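Local coordinates for sensor histidine kinase (Pseudomonas syringae pv. tomato, PDB 3CIT), which probably takes part in two-component signalling as a dimeric phosphorelay sensor kinase, represented here by its GAF domain, at residues 86-91 with 98-103; 48-53 with 60-65; 42-47 with 115-120. One frame throughout, in Å; residues are numbered along the deposited sequence.

Contact 1 (86-91 with 98-103); sequences PQWLER and CVLLLP
Four backbone hydrogen bonds join Gln87 and Leu89 to Leu101 and Val99 in two reciprocal pairs, the strands running antiparallel with their axes 4.7 Å apart. The straightest runs from Leu101 N to Gln87 O, and the shortest, 2.7 Å from Leu89 N to Val99 O, approaches the acceptor nearly in line with its C=O bond. Between these pairs stands the non-hydrogen-bonded pair Trp88-Leu100, where Leu100 CA makes a CA-H...O contact to Gln87 O (3.4 Å).

Apolar packing differs on the two faces. On that of Trp88, Leu100 and Cys98, the indole swings over the neighbouring strand, because CG stands opposite the backbone N (chi1 -179°). Leu100 CB meets the ring edge near its plane, 3.8 Å from Trp88 CE3, while Val99 O approaches the indole obliquely. Cys98 also comes in at a slant: its CB is 3.7 Å from Trp88 CZ2, and SG makes a sulfur-aromatic contact 4.9 Å from the centre of the six-membered ring. Met46 and Pro126 also touch this indole.

On the other face Leu89 and Val99 lie side by side, CB to CB at 4.1 Å, and the extended Gln87 runs alongside Leu101, bringing NE2 to 3.5 Å from Leu101 CD1. Arg91 lays its CD against Val99 CG2, while its NH2 bonds to Leu96 O in the connecting loop. Ala42 of the second subunit packs on Leu89. Strands 87-90 and 98-103 form an antiparallel beta hairpin at the edge of the GAF-domain sheet within this chain.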
# COMPACT_ATOMS: atom_id res chain seq x y z
N PRO A 86 -4.94 1.40 -4.88
CA PRO A 86 -6.24 1.34 -5.49
C PRO A 86 -7.14 2.52 -5.14
O PRO A 86 -6.78 3.35 -4.31
CB PRO A 86 -6.82 0.05 -4.96
CG PRO A 86 -6.08 -0.35 -3.82
CD PRO A 86 -4.81 0.46 -3.74
N GLN A 87 -8.28 2.55 -5.79
CA GLN A 87 -9.33 3.52 -5.50
C GLN A 87 -10.67 2.83 -5.79
O GLN A 87 -10.87 2.24 -6.87
CB GLN A 87 -9.19 4.77 -6.36
CG GLN A 87 -10.22 5.90 -5.99
CD GLN A 87 -10.03 7.21 -6.71
OE1 GLN A 87 -10.51 8.28 -6.25
NE2 GLN A 87 -9.34 7.17 -7.81
N TRP A 88 -11.59 2.93 -4.84
CA TRP A 88 -12.97 2.47 -5.03
C TRP A 88 -13.86 3.66 -5.27
O TRP A 88 -13.84 4.60 -4.48
CB TRP A 88 -13.45 1.76 -3.78
CG TRP A 88 -14.85 1.23 -3.86
CD1 TRP A 88 -15.95 1.72 -3.19
CD2 TRP A 88 -15.31 0.13 -4.65
NE1 TRP A 88 -17.07 0.98 -3.54
CE2 TRP A 88 -16.71 -0.01 -4.42
CE3 TRP A 88 -14.68 -0.76 -5.52
CZ2 TRP A 88 -17.47 -1.00 -5.02
CZ3 TRP A 88 -15.47 -1.74 -6.15
CH2 TRP A 88 -16.83 -1.85 -5.87
N LEU A 89 -14.66 3.63 -6.33
CA LEU A 89 -15.51 4.73 -6.67
C LEU A 89 -16.98 4.32 -6.72
O LEU A 89 -17.30 3.27 -7.25
CB LEU A 89 -15.19 5.25 -8.08
CG LEU A 89 -13.77 5.73 -8.38
CD1 LEU A 89 -13.66 6.02 -9.91
CD2 LEU A 89 -13.57 6.98 -7.58
N GLU A 90 -17.84 5.15 -6.14
CA GLU A 90 -19.30 5.01 -6.27
C GLU A 90 -19.76 6.13 -7.20
O GLU A 90 -19.44 7.28 -6.97
CB GLU A 90 -19.99 5.18 -4.93
CG GLU A 90 -19.61 4.13 -3.91
CD GLU A 90 -20.36 4.33 -2.60
OE1 GLU A 90 -20.10 5.33 -1.91
OE2 GLU A 90 -21.22 3.50 -2.27
N ARG A 91 -20.54 5.77 -8.20
CA ARG A 91 -21.01 6.68 -9.22
C ARG A 91 -22.53 6.46 -9.34
O ARG A 91 -23.02 5.83 -10.28
CB ARG A 91 -20.27 6.41 -10.52
CG ARG A 91 -18.74 6.51 -10.42
CD ARG A 91 -18.00 6.21 -11.77
NE ARG A 91 -18.46 7.03 -12.89
CZ ARG A 91 -19.25 6.62 -13.89
NH1 ARG A 91 -19.59 7.47 -14.86
NH2 ARG A 91 -19.70 5.38 -13.96
N CYS A 98 -20.25 1.31 -9.68
CA CYS A 98 -19.13 0.90 -8.83
C CYS A 98 -17.94 0.67 -9.75
O CYS A 98 -18.06 -0.06 -10.74
CB CYS A 98 -19.50 -0.40 -8.06
SG CYS A 98 -20.68 -0.04 -6.82
N VAL A 99 -16.79 1.24 -9.39
CA VAL A 99 -15.55 1.10 -10.13
C VAL A 99 -14.38 0.93 -9.17
O VAL A 99 -14.29 1.63 -8.16
CB VAL A 99 -15.32 2.33 -11.02
CG1 VAL A 99 -13.93 2.25 -11.75
CG2 VAL A 99 -16.47 2.47 -12.02
N LEU A 100 -13.49 0.01 -9.51
CA LEU A 100 -12.23 -0.22 -8.79
C LEU A 100 -11.07 0.04 -9.75
O LEU A 100 -11.01 -0.54 -10.85
CB LEU A 100 -12.21 -1.66 -8.26
CG LEU A 100 -10.96 -2.14 -7.52
CD1 LEU A 100 -10.67 -1.33 -6.22
CD2 LEU A 100 -10.95 -3.69 -7.26
N LEU A 101 -10.17 0.93 -9.34
CA LEU A 101 -8.97 1.26 -10.11
C LEU A 101 -7.76 0.60 -9.46
O LEU A 101 -7.59 0.71 -8.24
CB LEU A 101 -8.79 2.78 -10.12
CG LEU A 101 -9.96 3.61 -10.67
CD1 LEU A 101 -9.55 5.08 -10.67
CD2 LEU A 101 -10.31 3.16 -12.04
N LEU A 102 -6.94 -0.08 -10.27
CA LEU A 102 -5.70 -0.72 -9.83
C LEU A 102 -4.57 -0.24 -10.77
O LEU A 102 -4.47 -0.68 -11.91
CB LEU A 102 -5.82 -2.24 -9.87
CG LEU A 102 -7.10 -2.79 -9.20
CD1 LEU A 102 -7.51 -4.16 -9.66
CD2 LEU A 102 -6.91 -2.70 -7.65
N PRO A 103 -3.70 0.64 -10.28
CA PRO A 103 -2.64 1.15 -11.10
C PRO A 103 -1.64 0.10 -11.52
O PRO A 103 -1.37 -0.87 -10.79
CB PRO A 103 -1.93 2.16 -10.18
CG PRO A 103 -2.86 2.47 -9.12
CD PRO A 103 -3.71 1.26 -8.94

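Contact 2 (48-53 with 60-65); sequences HGLLLE and VQTTAR
Strands 48-53 and 61-65 run antiparallel, their axes 4.6 Å apart and 155° between directions, but the pairing changes along its length: Glu53 and Gln61 exchange two nearly straight bonds, whereas Leu51 sends its N to Ala64 O and takes Thr63 N on its own O. The two bonds of Leu51 thus go to successive residues, and Thr63 leaves extended geometry; this is a beta bulge, with Thr63 and Ala64 opposite Leu51. The distortion shows in the bond from Leu51 N, which reaches Ala64 O from well above its carbonyl plane, and in Ala64 N, which is buried without a partner.

At the bulge, Thr63 meets the Glu53 carboxylate. Thr63 OG1 donates to Glu53 OE2 at 2.6 Å, reaching the anti side of the oxygen from 33° out of the carboxylate plane, with the two side chains crossing at about a right angle. A chi1 of 63° sets this hydroxyl between the backbone N and carbonyl carbon, and Thr63 CG2 also lies 3.7 Å from Glu53 CD. Arg33 of helix 29-43 forms a salt bridge to the same OE2, so the oxygen is gripped twice, which would probably favour the charged carboxylate. Leu51 crosses Thr63 obliquely, its CD2 3.2 Å from Thr63 OG1, and its CB packs 4.1 Å from Ala64 CB.

On the face of Leu50 and Leu52, Leu52 CD2 touches both Val60 CG1 (4.0 Å) and Thr62 OG1 (3.4 Å). Leu50 CB lies 4.2 Å from Thr62 CG2, beside Leu75 and Val116. The two strands make a bulged beta hairpin that forms one margin of the antiparallel GAF-domain sheet and packs through its Ala64 face on helix 29-43.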
# COMPACT_ATOMS: atom_id res chain seq x y z
N HIS A 48 -17.87 -5.79 -15.74
CA HIS A 48 -17.20 -4.99 -16.78
C HIS A 48 -15.77 -4.69 -16.36
O HIS A 48 -15.45 -4.66 -15.17
CB HIS A 48 -17.91 -3.65 -17.01
CG HIS A 48 -19.24 -3.77 -17.68
ND1 HIS A 48 -20.38 -4.15 -17.01
CD2 HIS A 48 -19.62 -3.52 -18.96
CE1 HIS A 48 -21.40 -4.18 -17.86
NE2 HIS A 48 -20.96 -3.82 -19.06
N GLY A 49 -14.93 -4.41 -17.35
CA GLY A 49 -13.60 -3.96 -17.06
C GLY A 49 -12.88 -3.50 -18.28
O GLY A 49 -13.26 -3.82 -19.43
N LEU A 50 -11.87 -2.70 -18.06
CA LEU A 50 -10.96 -2.39 -19.13
C LEU A 50 -9.54 -2.19 -18.58
O LEU A 50 -9.33 -2.08 -17.37
CB LEU A 50 -11.49 -1.19 -19.95
CG LEU A 50 -11.79 0.11 -19.26
CD1 LEU A 50 -10.51 0.80 -18.90
CD2 LEU A 50 -12.65 1.03 -20.17
N LEU A 51 -8.60 -2.18 -19.50
CA LEU A 51 -7.22 -1.83 -19.21
C LEU A 51 -6.85 -0.58 -20.01
O LEU A 51 -7.08 -0.49 -21.22
CB LEU A 51 -6.31 -2.99 -19.57
CG LEU A 51 -4.84 -2.80 -19.27
CD1 LEU A 51 -4.58 -2.64 -17.71
CD2 LEU A 51 -4.05 -3.98 -19.83
N LEU A 52 -6.29 0.40 -19.30
CA LEU A 52 -5.87 1.66 -19.89
C LEU A 52 -4.36 1.71 -19.81
O LEU A 52 -3.80 1.37 -18.77
CB LEU A 52 -6.42 2.83 -19.10
CG LEU A 52 -7.92 2.99 -19.06
CD1 LEU A 52 -8.27 4.26 -18.25
CD2 LEU A 52 -8.49 3.05 -20.50
N GLU A 53 -3.70 2.15 -20.87
CA GLU A 53 -2.26 2.35 -20.86
C GLU A 53 -1.91 3.66 -21.56
O GLU A 53 -2.59 4.09 -22.49
CB GLU A 53 -1.55 1.18 -21.53
CG GLU A 53 -1.62 -0.11 -20.72
CD GLU A 53 -1.15 -1.29 -21.53
OE1 GLU A 53 0.01 -1.27 -21.96
OE2 GLU A 53 -1.95 -2.23 -21.72
N VAL A 60 -3.90 8.18 -23.81
CA VAL A 60 -4.46 6.99 -23.18
C VAL A 60 -5.02 6.07 -24.26
O VAL A 60 -5.74 6.52 -25.17
CB VAL A 60 -5.56 7.34 -22.18
CG1 VAL A 60 -6.11 6.09 -21.52
CG2 VAL A 60 -5.04 8.30 -21.15
N GLN A 61 -4.69 4.80 -24.17
CA GLN A 61 -5.23 3.79 -25.07
C GLN A 61 -5.89 2.70 -24.22
O GLN A 61 -5.35 2.31 -23.21
CB GLN A 61 -4.10 3.20 -25.92
CG GLN A 61 -3.39 4.23 -26.82
CD GLN A 61 -4.31 4.86 -27.86
OE1 GLN A 61 -5.13 4.16 -28.47
NE2 GLN A 61 -4.18 6.18 -28.07
N THR A 62 -7.06 2.23 -24.67
CA THR A 62 -7.78 1.13 -24.05
C THR A 62 -7.26 -0.15 -24.69
O THR A 62 -7.45 -0.37 -25.88
CB THR A 62 -9.30 1.30 -24.27
OG1 THR A 62 -9.72 2.51 -23.63
CG2 THR A 62 -10.09 0.11 -23.73
N THR A 63 -6.56 -0.97 -23.94
CA THR A 63 -5.85 -2.10 -24.51
C THR A 63 -6.52 -3.45 -24.32
O THR A 63 -6.06 -4.46 -24.88
CB THR A 63 -4.41 -2.17 -23.98
OG1 THR A 63 -4.43 -2.37 -22.57
CG2 THR A 63 -3.59 -0.90 -24.35
N ALA A 64 -7.57 -3.50 -23.51
CA ALA A 64 -8.37 -4.71 -23.27
C ALA A 64 -9.72 -4.28 -22.70
O ALA A 64 -9.81 -3.23 -22.07
CB ALA A 64 -7.68 -5.66 -22.33
N ARG A 65 -10.75 -5.06 -22.99
CA ARG A 65 -12.11 -4.77 -22.50
C ARG A 65 -12.77 -6.06 -22.12
O ARG A 65 -12.50 -7.11 -22.72
CB ARG A 65 -12.96 -4.13 -23.60
CG ARG A 65 -12.62 -2.71 -23.95
CD ARG A 65 -13.42 -2.34 -25.19
NE ARG A 65 -13.11 -1.01 -25.68
CZ ARG A 65 -12.15 -0.71 -26.56
NH1 ARG A 65 -11.36 -1.64 -27.08
NH2 ARG A 65 -11.99 0.57 -26.94

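Contact 3 (42-47 with 115-120); sequences AFVAMD and LVLANS. With GOL (glycerol), chain E.
Asp47 and Asn119 cross at about a right angle, their carboxylate and amide planes turned 39° apart. Asn119 OD1 accepts Asp47 N at 3.0 Å, in the plane of its carbonyl. In return the carboxylate takes two bonds from Ser120: Asp47 OD1 takes Ser120 N on its syn side at 2.8 Å, and OD2 uses its syn lone pair for Ser120 OG at 2.6 Å. With chi1 at 62°, Asp47 holds CG between its backbone N and carbonyl carbon, which turns both oxygens to Ser120.

The segment 42-47 reaches this point through a Schellman motif that ends helix 29-43, with Ala45 at positive phi as the C-prime residue; the chain then enters the central antiparallel sheet of the GAF domain as strand 48-53. Next to Asp47 in the chain, selenomethionine Met46 crosses Leu117 at about a right angle, SE lying 4.1 Å from Leu117 CB. Its bend at chi3 (68°) tucks CE against Ala118 CA at 3.6 Å. Val44 CG2 meets Leu117 CD1, with Leu134 of helix 128-156 against both residues.

A glycerol, probably from the crystallisation liquor, is clasped by the Asn119 amide, with O3 2.7 Å from OD1 and O1 bonded to ND2.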
# COMPACT_ATOMS: atom_id res chain seq x y z
N ALA A 42 -13.81 -11.75 -12.92
CA ALA A 42 -14.46 -12.94 -12.39
C ALA A 42 -14.23 -13.08 -10.89
O ALA A 42 -15.15 -13.45 -10.15
CB ALA A 42 -13.98 -14.23 -13.14
N PHE A 43 -13.02 -12.75 -10.47
CA PHE A 43 -12.58 -12.99 -9.09
C PHE A 43 -13.45 -12.24 -8.09
O PHE A 43 -13.77 -12.76 -7.04
CB PHE A 43 -11.11 -12.63 -8.89
CG PHE A 43 -10.54 -13.17 -7.60
CD1 PHE A 43 -10.33 -14.53 -7.44
CD2 PHE A 43 -10.26 -12.33 -6.54
CE1 PHE A 43 -9.83 -15.04 -6.22
CE2 PHE A 43 -9.76 -12.86 -5.32
CZ PHE A 43 -9.56 -14.20 -5.19
N VAL A 44 -13.87 -11.04 -8.46
CA VAL A 44 -14.69 -10.20 -7.58
C VAL A 44 -16.11 -9.99 -8.11
O VAL A 44 -16.82 -9.10 -7.62
CB VAL A 44 -13.99 -8.84 -7.25
CG1 VAL A 44 -12.78 -9.05 -6.30
CG2 VAL A 44 -13.63 -8.07 -8.53
N ALA A 45 -16.51 -10.80 -9.07
CA ALA A 45 -17.85 -10.82 -9.63
C ALA A 45 -18.24 -9.41 -10.13
O ALA A 45 -19.34 -8.95 -9.88
CB ALA A 45 -18.85 -11.33 -8.57
N MSE A 46 -17.32 -8.75 -10.81
CA MSE A 46 -17.62 -7.45 -11.44
C MSE A 46 -17.75 -7.66 -12.95
O MSE A 46 -16.87 -8.26 -13.56
CB MSE A 46 -16.54 -6.42 -11.03
CG MSE A 46 -16.61 -6.17 -9.50
SE MSE A 46 -15.41 -4.80 -8.82
CE MSE A 46 -16.16 -3.17 -9.59
N ASP A 47 -18.86 -7.19 -13.52
CA ASP A 47 -19.26 -7.60 -14.86
C ASP A 47 -18.68 -6.82 -16.02
O ASP A 47 -18.94 -7.17 -17.16
CB ASP A 47 -20.80 -7.75 -14.99
CG ASP A 47 -21.58 -6.47 -14.75
OD1 ASP A 47 -21.01 -5.37 -14.49
OD2 ASP A 47 -22.83 -6.55 -14.86
N LEU A 115 -5.77 -0.87 -14.38
CA LEU A 115 -6.78 -1.89 -14.55
C LEU A 115 -8.06 -1.33 -13.92
O LEU A 115 -8.05 -0.89 -12.76
CB LEU A 115 -6.29 -3.19 -13.89
CG LEU A 115 -7.08 -4.48 -14.02
CD1 LEU A 115 -7.21 -4.84 -15.49
CD2 LEU A 115 -6.39 -5.64 -13.18
N VAL A 116 -9.15 -1.30 -14.69
CA VAL A 116 -10.38 -0.67 -14.28
C VAL A 116 -11.43 -1.78 -14.25
O VAL A 116 -11.74 -2.36 -15.30
CB VAL A 116 -10.83 0.46 -15.24
CG1 VAL A 116 -12.19 1.15 -14.75
CG2 VAL A 116 -9.75 1.56 -15.43
N LEU A 117 -11.92 -2.12 -13.07
CA LEU A 117 -13.02 -3.06 -12.94
C LEU A 117 -14.25 -2.26 -12.61
O LEU A 117 -14.18 -1.24 -11.89
CB LEU A 117 -12.74 -4.08 -11.82
CG LEU A 117 -11.35 -4.73 -11.82
CD1 LEU A 117 -11.28 -5.85 -10.70
CD2 LEU A 117 -10.98 -5.25 -13.17
N ALA A 118 -15.41 -2.69 -13.11
CA ALA A 118 -16.62 -1.92 -12.93
C ALA A 118 -17.81 -2.84 -12.88
O ALA A 118 -17.75 -3.93 -13.44
CB ALA A 118 -16.80 -0.91 -14.07
N ASN A 119 -18.88 -2.43 -12.22
CA ASN A 119 -20.07 -3.27 -12.13
C ASN A 119 -21.32 -2.48 -12.53
O ASN A 119 -21.43 -1.29 -12.24
CB ASN A 119 -20.19 -3.85 -10.72
CG ASN A 119 -21.02 -5.11 -10.69
OD1 ASN A 119 -20.72 -6.08 -11.42
ND2 ASN A 119 -22.14 -5.10 -9.90
N SER A 120 -22.26 -3.17 -13.18
CA SER A 120 -23.49 -2.56 -13.65
C SER A 120 -24.47 -2.21 -12.55
O SER A 120 -25.38 -1.42 -12.79
CB SER A 120 -24.17 -3.48 -14.65
OG SER A 120 -24.50 -4.72 -14.04
C1 GOL E . -24.37 -8.10 -10.25
O1 GOL E . -23.56 -7.51 -9.22
C2 GOL E . -23.63 -7.99 -11.56
O2 GOL E . -24.22 -8.69 -12.66
C3 GOL E . -22.34 -8.62 -11.15
O3 GOL E . -21.45 -8.58 -12.15

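In the fold
All three contacts meet in one five-stranded antiparallel sheet, ordered 61-66, 48-53, 111-119, 98-105, 87-90. Contacts 2 and 1 are the two outer hairpins, their centres 14 Å apart and nearest atoms about 6 Å apart. In strand order contact 3, on strand 111-119, comes between them, its centre 13 Å from contact 2 and 10 Å from contact 1, and touches both: its strand bonds to Leu50 through Val116 and to Leu100 through Leu117. Along the chain, contact 2 closes before contact 1 opens, and the span from 47 to 115 encloses both. Strand 111-119 thus joins the two hairpins, and contact 3 fastens the end of helix 29-43 to it, in a domain that probably serves sensing.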